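PDB 2R91: 2-Keto-3-deoxy-(6-phospho-)gluconate aldolase from Thermoproteus tenax, which is an aldolase of the dihydrodipicolinate synthetase family, built on a TIM-barrel fold. Local coordinates for residues F225-D228 / E229-S233; A206-R209 / D210-A214. One frame throughout, in Å; residues are numbered along the deposited sequence.

Contact 1. Residues F225-D228 / E229-S233; sequences FLLD and EIVES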
loop_
_atom_site.group_PDB
_atom_site.type_symbol
_atom_site.label_atom_id
_atom_site.label_comp_id
_atom_site.label_asym_id
_atom_site.label_seq_id
_atom_site.Cartn_x
_atom_site.Cartn_y
_atom_site.Cartn_z
ATOM N N PHE A 225 12.173 -2.298 24.553
ATOM C CA PHE A 225 11.453 -1.037 24.497
ATOM C C PHE A 225 12.428 0.140 24.576
ATOM O O PHE A 225 12.240 1.164 23.920
ATOM C CB PHE A 225 10.418 -0.951 25.636
ATOM C CG PHE A 225 9.211 -1.844 25.443
ATOM C CD1 PHE A 225 8.839 -2.291 24.169
ATOM C CD2 PHE A 225 8.416 -2.209 26.549
ATOM C CE1 PHE A 225 7.697 -3.130 23.994
ATOM C CE2 PHE A 225 7.291 -3.028 26.388
ATOM C CZ PHE A 225 6.925 -3.480 25.111
ATOM N N LEU A 226 13.473 -0.011 25.378
ATOM C CA LEU A 226 14.526 1.003 25.433
ATOM C C LEU A 226 15.189 1.199 24.062
ATOM O O LEU A 226 15.427 2.321 23.623
ATOM C CB LEU A 226 15.580 0.582 26.448
ATOM C CG LEU A 226 16.420 1.717 26.991
ATOM C CD1 LEU A 226 15.504 2.691 27.876
ATOM C CD2 LEU A 226 17.572 1.151 27.791
ATOM N N LEU A 227 15.500 0.093 23.402
ATOM C CA LEU A 227 16.026 0.132 22.024
ATOM C C LEU A 227 15.066 0.825 21.053
ATOM O O LEU A 227 15.487 1.670 20.242
ATOM C CB LEU A 227 16.303 -1.299 21.529
ATOM C CG LEU A 227 16.759 -1.414 20.045
ATOM C CD1 LEU A 227 18.018 -0.549 19.787
ATOM C CD2 LEU A 227 16.991 -2.875 19.640
ATOM N N ASP A 228 13.774 0.472 21.122
ATOM C CA ASP A 228 12.748 1.117 20.279
ATOM C C ASP A 228 12.749 2.649 20.404
ATOM O O ASP A 228 12.633 3.367 19.410
ATOM C CB ASP A 228 11.350 0.552 20.603
ATOM C CG ASP A 228 11.233 -0.918 20.273
ATOM O OD1 ASP A 228 12.025 -1.401 19.421
ATOM O OD2 ASP A 228 10.332 -1.584 20.832
ATOM N N GLU A 229 12.908 3.155 21.628
ATOM C CA GLU A 229 12.919 4.601 21.858
ATOM C C GLU A 229 14.106 5.237 21.163
ATOM O O GLU A 229 14.014 6.331 20.628
ATOM C CB GLU A 229 13.059 4.896 23.342
ATOM C CG GLU A 229 11.854 4.475 24.178
ATOM C CD GLU A 229 12.058 4.737 25.688
ATOM O OE1 GLU A 229 12.980 5.540 26.073
ATOM O OE2 GLU A 229 11.284 4.130 26.474
ATOM N N ILE A 230 15.235 4.538 21.196
ATOM C CA ILE A 230 16.466 5.047 20.562
ATOM C C ILE A 230 16.303 5.044 19.049
ATOM O O ILE A 230 16.567 6.039 18.388
ATOM C CB ILE A 230 17.697 4.209 21.018
ATOM C CG1 ILE A 230 18.021 4.502 22.498
ATOM C CG2 ILE A 230 18.928 4.520 20.119
ATOM C CD1 ILE A 230 18.920 3.431 23.182
ATOM N N VAL A 231 15.856 3.923 18.497
ATOM C CA VAL A 231 15.527 3.846 17.065
ATOM C C VAL A 231 14.543 4.947 16.586
ATOM O O VAL A 231 14.756 5.607 15.540
ATOM C CB VAL A 231 14.958 2.453 16.730
ATOM C CG1 VAL A 231 14.451 2.372 15.283
ATOM C CG2 VAL A 231 16.047 1.375 16.993
ATOM N N GLU A 232 13.479 5.141 17.362
ATOM C CA GLU A 232 12.489 6.170 17.081
ATOM C C GLU A 232 13.107 7.564 16.981
ATOM O O GLU A 232 12.807 8.294 16.049
ATOM C CB GLU A 232 11.358 6.112 18.135
ATOM C CG GLU A 232 10.349 5.025 17.812
ATOM C CD GLU A 232 9.525 4.549 19.012
ATOM O OE1 GLU A 232 9.425 5.282 20.021
ATOM O OE2 GLU A 232 8.985 3.411 18.918
ATOM N N SER A 233 13.974 7.938 17.919
ATOM C CA SER A 233 14.625 9.250 17.826
ATOM C C SER A 233 15.494 9.353 16.559
ATOM O O SER A 233 15.485 10.388 15.873
ATOM C CB SER A 233 15.496 9.548 19.047
ATOM O OG SER A 233 14.712 9.628 20.229
#

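Contact 2. Residues A206-R209 / D210-A214; sequences AGIR and DAVAA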
loop_
_atom_site.group_PDB
_atom_site.type_symbol
_atom_site.label_atom_id
_atom_site.label_comp_id
_atom_site.label_asym_id
_atom_site.label_seq_id
_atom_site.Cartn_x
_atom_site.Cartn_y
_atom_site.Cartn_z
ATOM N N ALA A 206 22.848 -8.517 23.127
ATOM C CA ALA A 206 23.339 -9.683 23.885
ATOM C C ALA A 206 22.568 -9.781 25.203
ATOM O O ALA A 206 22.219 -10.868 25.627
ATOM C CB ALA A 206 24.860 -9.559 24.145
ATOM N N GLY A 207 22.307 -8.643 25.832
ATOM C CA GLY A 207 21.464 -8.616 27.045
ATOM C C GLY A 207 20.070 -9.168 26.780
ATOM O O GLY A 207 19.545 -9.962 27.570
ATOM N N ILE A 208 19.471 -8.789 25.653
ATOM C CA ILE A 208 18.162 -9.362 25.295
ATOM C C ILE A 208 18.243 -10.865 25.108
ATOM O O ILE A 208 17.402 -11.613 25.615
ATOM C CB ILE A 208 17.582 -8.704 24.020
ATOM C CG1 ILE A 208 17.315 -7.216 24.282
ATOM C CG2 ILE A 208 16.313 -9.460 23.554
ATOM C CD1 ILE A 208 16.755 -6.449 23.054
ATOM N N ARG A 209 19.236 -11.324 24.344
ATOM C CA ARG A 209 19.398 -12.763 24.095
ATOM C C ARG A 209 19.588 -13.551 25.413
ATOM O O ARG A 209 18.986 -14.619 25.608
ATOM C CB ARG A 209 20.629 -13.014 23.181
ATOM C CG ARG A 209 20.721 -14.465 22.712
ATOM C CD ARG A 209 21.902 -14.703 21.725
ATOM N NE ARG A 209 23.172 -14.326 22.349
ATOM C CZ ARG A 209 24.336 -14.232 21.703
ATOM N NH1 ARG A 209 24.390 -14.468 20.394
ATOM N NH2 ARG A 209 25.420 -13.843 22.365
ATOM N N ASP A 210 20.459 -13.033 26.280
ATOM C CA ASP A 210 20.704 -13.618 27.614
ATOM C C ASP A 210 19.417 -13.708 28.427
ATOM O O ASP A 210 19.123 -14.724 29.070
ATOM C CB ASP A 210 21.685 -12.738 28.388
ATOM C CG ASP A 210 23.128 -12.906 27.919
ATOM O OD1 ASP A 210 23.397 -13.832 27.124
ATOM O OD2 ASP A 210 23.985 -12.096 28.337
ATOM N N ALA A 211 18.647 -12.632 28.387
ATOM C CA ALA A 211 17.434 -12.559 29.171
ATOM C C ALA A 211 16.434 -13.574 28.669
ATOM O O ALA A 211 15.833 -14.289 29.453
ATOM C CB ALA A 211 16.848 -11.133 29.158
ATOM N N VAL A 212 16.230 -13.639 27.364
ATOM C CA VAL A 212 15.313 -14.624 26.816
ATOM C C VAL A 212 15.748 -16.056 27.186
ATOM O O VAL A 212 14.919 -16.881 27.570
ATOM C CB VAL A 212 15.127 -14.469 25.267
ATOM C CG1 VAL A 212 14.338 -15.635 24.708
ATOM C CG2 VAL A 212 14.434 -13.142 24.923
ATOM N N ALA A 213 17.039 -16.350 27.075
ATOM C CA ALA A 213 17.555 -17.696 27.402
ATOM C C ALA A 213 17.395 -18.069 28.888
ATOM O O ALA A 213 17.206 -19.235 29.209
ATOM C CB ALA A 213 19.014 -17.827 27.001
ATOM N N ALA A 214 17.509 -17.082 29.778
ATOM C CA ALA A 214 17.239 -17.272 31.219
ATOM C C ALA A 214 15.747 -17.391 31.577
ATOM O O ALA A 214 15.404 -17.667 32.728
ATOM C CB ALA A 214 17.883 -16.154 32.023
HETATM O O HOH W 1 22.836 -15.218 25.154
HETATM O O HOH W 2 26.218 -13.005 25.290
#

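Contact 1. Residues F225-D228 / E229-S233
The carbonyl oxygen O of D228 takes the backbone N of E232 at 2.8 Å, the shortest of the four i to i+4 bonds between 225-228 and 229-233. The E232 side chain folds back over the same oxygen: its CG lies 3.2 Å from D228 O. With CG beside its own backbone N (chi1 -81°) and the chain extended beyond, E232 runs back along the helix toward D228. Its OE2 comes 4.1 Å from D228 CB. The two acid groups stay apart, with D228 OD2 and E232 OE2 at 5.5 Å. Their like charges are probably eased by R167 of the second subunit, which forms a salt bridge with E232 OE1 and packs on F225, D228 and E229. This face of helix 217-237, which follows the eight-stranded barrel in the chain, therefore meets another subunit of the tetramer.

A different face is apolar. L227 and V231, one helical turn apart, meet at an oblique angle, and L227 CD1 reaches V231 CG2 at 3.9 Å. The CG2 branch also lies 3.3 Å from L227 O. The bond from V231 N to that oxygen is nearly straight, with an N-H...O angle of 176°. L227 also packs on L204 and L205 of helix 202-213. I230 sets its CG1 and CD1 beside the carbonyl oxygen of L226, with CD1 3.7 Å from L226 O. The side chains of L226 and I230 both touch A280 of helix 278-282, and I230 also touches L246 and F250 of helix 239-251.

Contact 2. Residues A206-R209 / D210-A214
R209 and D210 are neighbours in sequence, and two waters join their side chains. The first accepts from R209 NE at 3.0 Å and donates to D210 OD1 at 2.5 Å. The second lies at the guanidinium edge, in its plane; it accepts from R209 NH2 at 3.1 Å and gives D210 OD1 only a weak bond. The charged groups do not touch directly: R209 NE and D210 OD1 are 4.8 Å apart. D210 CG sits beside its backbone N (chi1 -76°), which brings the carboxylate back over the carbonyl of A206, with CG 3.2 Å from A206 O. That oxygen accepts the backbone N of D210. A bend at chi3 (58°) turns the R209 guanidinium so that NE and NH2 each meet a water, while NH1 bonds to M1 O and makes a salt bridge with D34.

On another side of helix 202-213, I208 and V212 are a loose pair, their CG2 atoms 4.4 Å apart. Both pack on F183 of helix 182-187. A211 and V212 rest on A220 of helix 217-237, the next helix after the TIM barrel. The direct charge pairing of R209 is thus with D34, while its attraction to D210 is probably softened by the intervening waters.

In the fold
Contacts 1 and 2 each lie within a single helix, and the two helices follow one another in the chain. Their centres are 18 Å apart and their nearest atoms about 5 Å, without touching. Both are partly buried, with an apolar face turned to other helices and charged groups on another face. Side chains from both helices, among them I208 on L223, join helix 202-213 to helix 217-237. The charged faces differ in place. In contact 1 an acidic group pairs with another subunit. In contact 2 no other chain of the assembly takes part, and an arginine ties its helix to the start of the same chain.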